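Local coordinates for protein nine-heme cytochrome c (Desulfovibrio desulfuricans, PDB 1OFW) that carries nine covalently bound hemes for electron transfer and may belong to a transmembrane redox complex that sends electrons to the cytoplasm for sulfate reduction, at residues Thr227-Ser232 against Leu236-Cys241; Gly113-Val118 against Ala216-Pro221; Val181-Leu186 against Ala261-Gln266. All blocks are in the same frame, centred on the assembly; numbering follows the deposited sequence. Where two conformers were deposited one is given.

Interaction 1. Residues Thr227-Ser232 against Leu236-Cys241; sequences TCHHRS and LTPPKC. With HEC (heme c), chain I.
H229 presents one face of its ring to the pyrrolidine of P238, and its side chain shows how an axial histidine is engaged along most of its length. CB starts beside CB and CG of P238. Further out, CG of H229 meets CG of P238 at 3.4 Å, and this proline carbon stands almost over the middle of the imidazole, 3.5 Å from the ring centroid and 14° off its normal, a CH-pi contact. CD2, CE1 and NE2 face the same carbon, CE1 also lying 4.2 Å from CBB of heme 7. ND1 gives its hydrogen to a water in the ring plane at 2.9 Å, which donates in turn to O of P239 at 2.7 Å. NE2, the tip, binds the iron of heme 6 opposite H197.

H230 places NE2 2.0 Å from the iron of heme 7, while C241 SG makes a thioether to CAB. R231 grips one propionate of this heme with both terminal nitrogens: NH1 meets O2A at 3.0 Å almost straight (176°), NH2 meets O1A on a more bent path.

Proline, bridging water and iron together probably limit the imidazole's rotation. Donation from ND1 would probably make NE2 more electron-rich, which may modestly favour the oxidised iron.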
# COMPACT_ATOMS: atom_id res chain seq x y z
N THR A 227 8.32 -4.05 8.38
CA THR A 227 7.11 -4.24 9.17
C THR A 227 7.41 -4.04 10.65
O THR A 227 6.69 -3.36 11.38
CB THR A 227 6.54 -5.64 9.03
OG1 THR A 227 6.26 -5.95 7.65
CG2 THR A 227 5.23 -5.73 9.81
N CYS A 228 8.52 -4.67 11.04
CA CYS A 228 8.96 -4.65 12.42
C CYS A 228 10.19 -3.79 12.61
O CYS A 228 10.23 -3.00 13.55
CB CYS A 228 9.19 -6.10 12.87
SG CYS A 228 7.73 -7.15 12.67
N HIS A 229 11.15 -3.94 11.71
CA HIS A 229 12.38 -3.14 11.71
C HIS A 229 12.11 -1.81 11.01
O HIS A 229 12.57 -1.53 9.91
CB HIS A 229 13.52 -3.92 11.06
CG HIS A 229 13.80 -5.26 11.64
ND1 HIS A 229 14.39 -5.34 12.85
CD2 HIS A 229 13.56 -6.53 11.24
CE1 HIS A 229 14.53 -6.63 13.20
NE2 HIS A 229 14.04 -7.38 12.21
N HIS A 230 11.35 -0.98 11.69
CA HIS A 230 10.91 0.26 11.09
C HIS A 230 11.91 1.42 11.30
O HIS A 230 12.77 1.33 12.17
CB HIS A 230 9.54 0.66 11.64
CG HIS A 230 9.49 0.83 13.14
ND1 HIS A 230 8.37 0.38 13.81
CD2 HIS A 230 10.28 1.29 14.12
CE1 HIS A 230 8.51 0.60 15.11
NE2 HIS A 230 9.67 1.18 15.34
N ARG A 231 11.72 2.48 10.54
CA ARG A 231 12.40 3.76 10.72
C ARG A 231 13.92 3.62 10.60
O ARG A 231 14.67 4.41 11.18
CB ARG A 231 11.97 4.43 12.02
CG ARG A 231 10.44 4.60 12.07
CD ARG A 231 9.93 5.15 13.38
NE ARG A 231 8.50 5.52 13.35
CZ ARG A 231 7.49 4.78 13.79
NH1 ARG A 231 7.65 3.56 14.33
NH2 ARG A 231 6.22 5.20 13.72
N SER A 232 14.37 2.66 9.82
CA SER A 232 15.80 2.54 9.51
C SER A 232 15.93 2.00 8.09
O SER A 232 14.95 1.45 7.56
CB SER A 232 16.52 1.69 10.51
OG SER A 232 16.26 0.32 10.40
N LEU A 236 19.59 -6.32 5.53
CA LEU A 236 19.50 -7.67 6.07
C LEU A 236 19.93 -7.76 7.52
O LEU A 236 19.72 -8.74 8.23
CB LEU A 236 20.33 -8.65 5.23
CG LEU A 236 19.82 -8.80 3.78
CD1 LEU A 236 20.79 -9.68 2.98
CD2 LEU A 236 18.40 -9.33 3.74
N THR A 237 20.59 -6.78 8.05
CA THR A 237 21.07 -6.66 9.42
C THR A 237 20.66 -5.35 10.06
O THR A 237 21.48 -4.48 10.39
CB THR A 237 22.62 -6.83 9.49
OG1 THR A 237 23.22 -5.92 8.56
CG2 THR A 237 22.99 -8.24 9.11
N PRO A 238 19.36 -5.10 10.28
CA PRO A 238 18.92 -3.84 10.87
C PRO A 238 19.38 -3.69 12.31
O PRO A 238 19.66 -4.70 12.98
CB PRO A 238 17.40 -4.01 10.79
CG PRO A 238 17.14 -5.48 10.85
CD PRO A 238 18.26 -6.04 10.00
N PRO A 239 19.37 -2.47 12.83
CA PRO A 239 19.72 -2.27 14.24
C PRO A 239 18.72 -2.93 15.18
O PRO A 239 17.55 -3.15 14.87
CB PRO A 239 19.66 -0.76 14.42
CG PRO A 239 18.94 -0.20 13.24
CD PRO A 239 18.99 -1.23 12.17
N LYS A 240 19.16 -3.21 16.40
CA LYS A 240 18.29 -3.76 17.43
C LYS A 240 17.26 -2.76 17.90
O LYS A 240 17.52 -1.58 17.90
CB LYS A 240 19.16 -4.22 18.61
CG LYS A 240 20.06 -5.39 18.21
CD LYS A 240 20.59 -6.16 19.39
CE LYS A 240 21.29 -7.46 18.97
NZ LYS A 240 22.50 -7.69 19.82
N CYS A 241 16.09 -3.28 18.35
CA CYS A 241 15.06 -2.39 18.85
C CYS A 241 15.59 -1.47 19.93
O CYS A 241 15.28 -0.30 20.05
CB CYS A 241 13.89 -3.20 19.40
SG CYS A 241 13.25 -4.53 18.36
FE HEC I . 10.45 1.54 17.15
CHA HEC I . 7.86 3.76 17.80
CHB HEC I . 8.58 -0.99 18.42
CHC HEC I . 12.94 -0.67 16.32
CHD HEC I . 12.44 4.17 16.22
NA HEC I . 8.60 1.43 17.88
C1A HEC I . 7.66 2.41 18.02
C2A HEC I . 6.40 1.83 18.47
C3A HEC I . 6.61 0.52 18.63
C4A HEC I . 7.98 0.25 18.33
CMA HEC I . 5.59 -0.54 19.06
CAA HEC I . 5.11 2.63 18.73
CBA HEC I . 4.21 2.43 17.48
CGA HEC I . 4.84 2.85 16.17
O1A HEC I . 4.84 4.08 15.92
O2A HEC I . 5.33 2.00 15.40
NB HEC I . 10.74 -0.41 17.38
C1B HEC I . 9.85 -1.31 17.96
C2B HEC I . 10.44 -2.62 17.97
C3B HEC I . 11.60 -2.55 17.29
C4B HEC I . 11.82 -1.16 16.96
CMB HEC I . 9.79 -3.83 18.66
CAB HEC I . 12.59 -3.64 16.93
CBB HEC I . 12.04 -4.70 15.95
NC HEC I . 12.30 1.74 16.40
C1C HEC I . 13.19 0.71 16.15
C2C HEC I . 14.47 1.26 15.74
C3C HEC I . 14.35 2.58 15.77
C4C HEC I . 13.01 2.92 16.13
CMC HEC I . 15.72 0.42 15.49
CAC HEC I . 15.42 3.67 15.57
CBC HEC I . 16.24 3.47 14.27
ND HEC I . 10.20 3.52 16.96
C1D HEC I . 11.16 4.45 16.61
C2D HEC I . 10.58 5.77 16.67
C3D HEC I . 9.33 5.67 17.13
C4D HEC I . 9.08 4.25 17.32
CMD HEC I . 11.36 7.04 16.26
CAD HEC I . 8.31 6.75 17.46
CBD HEC I . 7.42 7.10 16.24
CGD HEC I . 6.45 8.21 16.66
O1D HEC I . 6.97 9.21 17.17
O2D HEC I . 5.22 8.06 16.51
O HOH W 1 14.92 -2.87 14.20

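Interaction 2. Residues Gly113-Val118 against Ala216-Pro221; sequences GCHAIV and AFHNKP. With HEC (heme c), chain F.
H115 and H218 share the same first torsion, CG lying anti to the carbonyl carbon and beside the backbone N, but they part at the second: chi2 is -83° for H115 and 165° for H218. From two different backbone shapes, each side chain thereby sends NE2 to the iron of heme 4. Each NE2 sits 2.0 Å from the metal, one on either side of the porphyrin, and the two nitrogens are 4.1 Å apart with iron between them. The imidazole planes are nearly parallel, about 13° apart, and CHA, a meso carbon, lies near the plane of both rings.

The two segments meet through the cofactor and bury little surface against each other (40 Å²). H115 follows C114 in a short, weakly bonded helix of about 114-117, where A116 N donates to O of G113. C114 SG is joined to CAC of the heme at 1.8 Å. From the other segment, H218 is the first residue to leave helical geometry after helix 212-217, at the centre of an inverse gamma turn. F217, the last helical residue, puts CB 3.4 Å from C2A, and the heme methyl CMA lies over one face of its ring. W126, whose ring meets that of F217, is also hydrogen-bonded to this heme.

Coordination on both faces, the thioether and the F217 contact together hold the heme between the two segments. C111, C114 and H115 form the CxxCH heme-attachment motif of c-type cytochromes, and H218, distant in sequence, completes bis-histidine ligation. The two ligands come from two class III cytochrome c regions, and their heme is the extra one placed asymmetrically between the two tetraheme clusters.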
# COMPACT_ATOMS: atom_id res chain seq x y z
N GLY A 113 -2.64 -7.81 10.05
CA GLY A 113 -1.67 -8.00 11.13
C GLY A 113 -0.47 -7.09 10.94
O GLY A 113 -0.21 -6.20 11.75
N CYS A 114 0.23 -7.29 9.82
CA CYS A 114 1.28 -6.34 9.51
C CYS A 114 0.76 -4.90 9.47
O CYS A 114 1.38 -3.99 10.01
CB CYS A 114 1.93 -6.70 8.18
SG CYS A 114 2.92 -8.19 8.24
N HIS A 115 -0.38 -4.69 8.83
CA HIS A 115 -0.80 -3.30 8.61
C HIS A 115 -1.36 -2.69 9.87
O HIS A 115 -1.55 -1.47 9.90
CB HIS A 115 -1.73 -3.25 7.38
CG HIS A 115 -0.86 -3.26 6.15
ND1 HIS A 115 -0.32 -2.08 5.69
CD2 HIS A 115 -0.44 -4.22 5.29
CE1 HIS A 115 0.41 -2.32 4.61
NE2 HIS A 115 0.37 -3.63 4.34
N ALA A 116 -1.55 -3.47 10.93
CA ALA A 116 -1.86 -2.83 12.21
C ALA A 116 -0.64 -2.17 12.84
O ALA A 116 -0.79 -1.26 13.67
CB ALA A 116 -2.42 -3.84 13.20
N ILE A 117 0.55 -2.62 12.49
CA ILE A 117 1.76 -2.05 13.10
C ILE A 117 2.66 -1.29 12.14
O ILE A 117 3.62 -0.66 12.58
CB ILE A 117 2.57 -3.19 13.77
CG1 ILE A 117 3.05 -4.28 12.83
CG2 ILE A 117 1.71 -3.75 14.89
CD1 ILE A 117 4.06 -5.24 13.42
N VAL A 118 2.28 -1.26 10.87
CA VAL A 118 3.02 -0.44 9.90
C VAL A 118 2.44 0.96 9.77
O VAL A 118 1.23 1.20 9.69
CB VAL A 118 3.00 -1.16 8.54
CG1 VAL A 118 3.48 -0.32 7.37
CG2 VAL A 118 3.84 -2.43 8.69
N ALA A 216 2.41 -5.38 -5.87
CA ALA A 216 2.71 -4.10 -6.45
C ALA A 216 3.32 -3.10 -5.49
O ALA A 216 4.24 -2.39 -5.86
CB ALA A 216 1.43 -3.45 -7.00
N PHE A 217 2.79 -3.04 -4.27
CA PHE A 217 3.22 -2.00 -3.32
C PHE A 217 4.38 -2.48 -2.44
O PHE A 217 5.12 -1.63 -1.93
CB PHE A 217 2.05 -1.50 -2.47
CG PHE A 217 1.19 -0.56 -3.31
CD1 PHE A 217 0.12 -1.01 -4.04
CD2 PHE A 217 1.52 0.77 -3.33
CE1 PHE A 217 -0.60 -0.09 -4.81
CE2 PHE A 217 0.79 1.69 -4.05
CZ PHE A 217 -0.29 1.25 -4.76
N HIS A 218 4.56 -3.79 -2.32
CA HIS A 218 5.72 -4.35 -1.58
C HIS A 218 6.86 -4.41 -2.57
O HIS A 218 7.20 -5.47 -3.10
CB HIS A 218 5.35 -5.71 -1.03
CG HIS A 218 4.23 -5.73 -0.03
ND1 HIS A 218 3.61 -6.89 0.31
CD2 HIS A 218 3.59 -4.79 0.70
CE1 HIS A 218 2.66 -6.68 1.21
NE2 HIS A 218 2.63 -5.37 1.46
N ASN A 219 7.40 -3.24 -2.85
CA ASN A 219 8.16 -3.11 -4.09
C ASN A 219 9.66 -2.89 -3.89
O ASN A 219 10.31 -2.37 -4.79
CB ASN A 219 7.55 -1.99 -4.93
CG ASN A 219 7.42 -0.70 -4.16
OD1 ASN A 219 8.13 -0.38 -3.21
ND2 ASN A 219 6.44 0.10 -4.58
N LYS A 220 10.22 -3.27 -2.75
CA LYS A 220 11.67 -3.32 -2.52
C LYS A 220 11.93 -4.72 -1.95
O LYS A 220 11.09 -5.22 -1.22
CB LYS A 220 12.18 -2.26 -1.58
CG LYS A 220 11.96 -0.82 -1.98
CD LYS A 220 12.88 -0.33 -3.05
CE LYS A 220 12.79 1.16 -3.29
NZ LYS A 220 12.79 1.46 -4.76
N PRO A 221 13.01 -5.39 -2.29
CA PRO A 221 13.16 -6.79 -1.85
C PRO A 221 13.11 -6.96 -0.33
O PRO A 221 12.61 -7.98 0.15
CB PRO A 221 14.55 -7.15 -2.38
CG PRO A 221 14.72 -6.26 -3.56
CD PRO A 221 14.12 -4.94 -3.14
FE HEC F . 1.48 -4.51 2.89
CHA HEC F . 2.96 -1.47 2.16
CHB HEC F . -1.02 -3.79 0.71
CHC HEC F . 0.07 -7.54 3.49
CHD HEC F . 3.93 -5.15 5.17
NA HEC F . 1.07 -2.96 1.70
C1A HEC F . 1.75 -1.78 1.56
C2A HEC F . 1.02 -0.86 0.72
C3A HEC F . -0.11 -1.50 0.32
C4A HEC F . -0.06 -2.83 0.90
CMA HEC F . -1.24 -0.95 -0.55
CAA HEC F . 1.49 0.56 0.40
CBA HEC F . 1.28 1.50 1.63
CGA HEC F . -0.17 1.89 1.76
O1A HEC F . -0.76 2.37 0.76
O2A HEC F . -0.80 1.71 2.82
NB HEC F . -0.15 -5.47 2.23
C1B HEC F . -1.10 -5.02 1.34
C2B HEC F . -2.17 -5.96 1.19
C3B HEC F . -1.88 -7.01 1.97
C4B HEC F . -0.60 -6.71 2.62
CMB HEC F . -3.39 -5.69 0.27
CAB HEC F . -2.68 -8.29 2.22
CBB HEC F . -2.92 -9.10 0.93
NC HEC F . 1.90 -6.02 4.12
C1C HEC F . 1.21 -7.22 4.18
C2C HEC F . 1.89 -8.12 5.11
C3C HEC F . 2.93 -7.44 5.62
C4C HEC F . 2.98 -6.13 4.98
CMC HEC F . 1.41 -9.54 5.43
CAC HEC F . 3.90 -7.88 6.73
CBC HEC F . 4.72 -9.16 6.38
ND HEC F . 3.05 -3.47 3.57
C1D HEC F . 3.99 -3.94 4.51
C2D HEC F . 5.03 -2.95 4.66
C3D HEC F . 4.78 -1.93 3.83
C4D HEC F . 3.55 -2.26 3.14
CMD HEC F . 6.21 -3.12 5.62
CAD HEC F . 5.61 -0.66 3.55
CBD HEC F . 4.96 0.62 4.15
CGD HEC F . 5.62 1.86 3.50
O1D HEC F . 6.76 2.14 3.84
O2D HEC F . 5.00 2.53 2.64

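Interaction 3. Residues Val181-Leu186 against Ala261-Gln266; sequences VVIDAL and AAYHLQ. With HEC (heme c), chain K.
L186, which packs on Y263 through its side chain, uses its backbone for a polar bond: N donates to propionate oxygen O2D of heme 9 at 3.0 Å, with an angle of 154° at the hydrogen. The backbone N of A185 also lies near O2D, at 3.2 Å. This is the turn that follows strand 181-183, one half of a two-stranded antiparallel sheet with 193-195 in the second class III cytochrome c region. Amides of D188, K189 and Y190 supply further hydrogen bonds to the same heme.

Beside this turn, strand and helix 259-273 meet through Y263. I183 carries CG2 anti to its backbone N, on the side that faces the tyrosine; this methyl lies over one face of the phenol, 3.9 Å from the ring centroid and 30° off the normal, as a CH-pi contact displaced toward CZ and OH. The two side chains run past each other in opposite directions. L186 comes in differently: CD1 sits near the ring plane, at the edge beside CE1, 4.1 Å away. Farther along, A185 CB lies near OH. Y263 CD1 in turn packs on heme carbon CAD at 3.4 Å, the root of the very propionate that L186 binds, so the ring packs beside the base of that propionate.

The next helical residue, H264, supplies the axial NE2, 2.0 Å from the iron of heme 9, with H288 as the other ligand. Neighbouring helix residues thus divide two tasks, packing against the strand and coordinating the metal. The phenol ends on a second cofactor: Y263 OH is hydrogen-bonded to propionate oxygen O1D of heme 6, the heme attached to C228.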
# COMPACT_ATOMS: atom_id res chain seq x y z
N VAL A 181 15.31 -15.84 17.14
CA VAL A 181 16.01 -14.77 17.84
C VAL A 181 15.67 -14.93 19.31
O VAL A 181 14.51 -15.01 19.71
CB VAL A 181 15.67 -13.35 17.38
CG1 VAL A 181 16.44 -12.32 18.20
CG2 VAL A 181 16.02 -13.24 15.90
N VAL A 182 16.74 -15.04 20.09
CA VAL A 182 16.56 -15.15 21.56
C VAL A 182 16.54 -13.73 22.10
O VAL A 182 17.54 -13.03 22.16
CB VAL A 182 17.67 -16.01 22.17
CG1 VAL A 182 17.57 -15.94 23.69
CG2 VAL A 182 17.54 -17.43 21.65
N ILE A 183 15.33 -13.24 22.38
CA ILE A 183 15.18 -11.85 22.80
C ILE A 183 15.36 -11.79 24.31
O ILE A 183 14.46 -12.13 25.08
CB ILE A 183 13.80 -11.28 22.38
CG1 ILE A 183 13.56 -11.45 20.88
CG2 ILE A 183 13.66 -9.84 22.82
CD1 ILE A 183 12.23 -10.97 20.40
N ASP A 184 16.56 -11.38 24.72
CA ASP A 184 16.94 -11.44 26.12
C ASP A 184 17.41 -10.09 26.66
O ASP A 184 17.91 -10.13 27.79
CB ASP A 184 18.02 -12.51 26.33
CG ASP A 184 19.26 -12.28 25.52
OD1 ASP A 184 19.40 -11.24 24.86
OD2 ASP A 184 20.12 -13.21 25.52
N ALA A 185 17.18 -8.99 25.97
CA ALA A 185 17.67 -7.67 26.36
C ALA A 185 17.26 -7.32 27.79
O ALA A 185 18.00 -6.66 28.53
CB ALA A 185 17.15 -6.61 25.41
N LEU A 186 16.05 -7.75 28.17
CA LEU A 186 15.42 -7.34 29.42
C LEU A 186 15.31 -8.47 30.42
O LEU A 186 14.68 -8.22 31.47
CB LEU A 186 14.01 -6.78 29.11
CG LEU A 186 13.96 -5.60 28.14
CD1 LEU A 186 12.54 -5.28 27.72
CD2 LEU A 186 14.65 -4.39 28.74
N ALA A 261 7.66 -2.09 26.40
CA ALA A 261 6.40 -1.72 25.80
C ALA A 261 6.53 -1.79 24.27
O ALA A 261 5.57 -2.09 23.57
CB ALA A 261 5.95 -0.32 26.25
N ALA A 262 7.70 -1.50 23.74
CA ALA A 262 7.93 -1.60 22.30
C ALA A 262 7.70 -3.04 21.83
O ALA A 262 6.98 -3.28 20.85
CB ALA A 262 9.31 -1.10 21.96
N TYR A 263 8.30 -4.03 22.51
CA TYR A 263 8.05 -5.42 22.16
C TYR A 263 6.58 -5.75 22.31
O TYR A 263 5.93 -6.32 21.42
CB TYR A 263 8.87 -6.35 23.04
CG TYR A 263 10.36 -6.38 22.81
CD1 TYR A 263 11.22 -6.20 23.88
CD2 TYR A 263 10.94 -6.61 21.57
CE1 TYR A 263 12.59 -6.24 23.73
CE2 TYR A 263 12.32 -6.64 21.40
CZ TYR A 263 13.15 -6.44 22.49
OH TYR A 263 14.54 -6.47 22.36
N HIS A 264 6.02 -5.39 23.47
CA HIS A 264 4.61 -5.78 23.68
C HIS A 264 3.68 -5.20 22.66
O HIS A 264 2.80 -5.84 22.10
CB HIS A 264 4.22 -5.40 25.10
CG HIS A 264 4.73 -6.33 26.14
ND1 HIS A 264 4.69 -5.98 27.49
CD2 HIS A 264 5.24 -7.57 26.08
CE1 HIS A 264 5.19 -7.00 28.17
NE2 HIS A 264 5.55 -7.98 27.37
N LEU A 265 3.83 -3.89 22.40
CA LEU A 265 2.92 -3.24 21.46
C LEU A 265 3.08 -3.75 20.05
O LEU A 265 2.10 -3.87 19.32
CB LEU A 265 3.18 -1.72 21.47
CG LEU A 265 2.72 -1.01 22.74
CD1 LEU A 265 3.31 0.41 22.77
CD2 LEU A 265 1.20 -1.00 22.80
N GLN A 266 4.30 -4.06 19.63
CA GLN A 266 4.48 -4.57 18.28
C GLN A 266 4.00 -6.01 18.15
O GLN A 266 3.19 -6.31 17.26
CB GLN A 266 5.95 -4.53 17.84
CG GLN A 266 6.15 -4.65 16.34
CD GLN A 266 7.58 -4.31 15.88
OE1 GLN A 266 7.87 -3.19 15.46
NE2 GLN A 266 8.35 -5.33 15.96
FE HEC K . 6.19 -9.81 27.89
CHA HEC K . 9.39 -8.73 28.09
CHB HEC K . 5.67 -8.98 31.22
CHC HEC K . 2.92 -10.90 27.72
CHD HEC K . 6.63 -10.60 24.64
NA HEC K . 7.26 -8.98 29.34
C1A HEC K . 8.62 -8.64 29.23
C2A HEC K . 9.11 -8.19 30.52
C3A HEC K . 8.10 -8.31 31.39
C4A HEC K . 6.93 -8.76 30.67
CMA HEC K . 8.13 -8.07 32.91
CAA HEC K . 10.54 -7.69 30.80
CBA HEC K . 11.52 -8.89 30.75
CGA HEC K . 11.61 -9.73 32.00
O1A HEC K . 11.32 -9.20 33.10
O2A HEC K . 11.97 -10.91 31.83
NB HEC K . 4.68 -9.99 29.20
C1B HEC K . 4.66 -9.60 30.53
C2B HEC K . 3.37 -9.96 31.12
C3B HEC K . 2.61 -10.47 30.14
C4B HEC K . 3.41 -10.45 28.93
CMB HEC K . 3.03 -9.76 32.60
CAB HEC K . 1.18 -11.00 30.19
CBB HEC K . 0.21 -9.79 30.41
NC HEC K . 5.00 -10.63 26.51
C1C HEC K . 3.69 -11.02 26.57
C2C HEC K . 3.28 -11.62 25.33
C3C HEC K . 4.35 -11.58 24.49
C4C HEC K . 5.42 -10.91 25.21
CMC HEC K . 1.91 -12.24 25.04
CAC HEC K . 4.48 -12.20 23.10
CBC HEC K . 3.35 -11.84 22.10
ND HEC K . 7.65 -9.58 26.58
C1D HEC K . 7.70 -10.04 25.27
C2D HEC K . 9.03 -9.85 24.74
C3D HEC K . 9.79 -9.36 25.71
C4D HEC K . 8.95 -9.18 26.87
CMD HEC K . 9.39 -10.19 23.27
CAD HEC K . 11.32 -9.04 25.73
CBD HEC K . 12.01 -10.24 26.49
CGD HEC K . 13.43 -9.88 26.97
O1D HEC K . 13.88 -10.56 27.95
O2D HEC K . 14.03 -8.97 26.37

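How the interactions relate
The three contacts follow the hemes from the middle of the molecule outward: interaction 2 lies about 7 Å from the centre of the chain and interaction 3 about 27 Å, measured between centres. Interaction 1 lies between them, its centre about 14 Å from that of interaction 2 and 13 Å from that of interaction 3. T227 CG2 packs on C114 SG at 3.7 Å, and C241 SG on Y263 CE2 at 3.8 Å. I117 CD1 also reaches Q266 CG at 3.6 Å. In sequence, interaction 1 is nested within the loop closed by interaction 3, whose segments alternate with those of interaction 2. Side chains around hemes 4, 6, 7 and 9 are thereby in mutual contact.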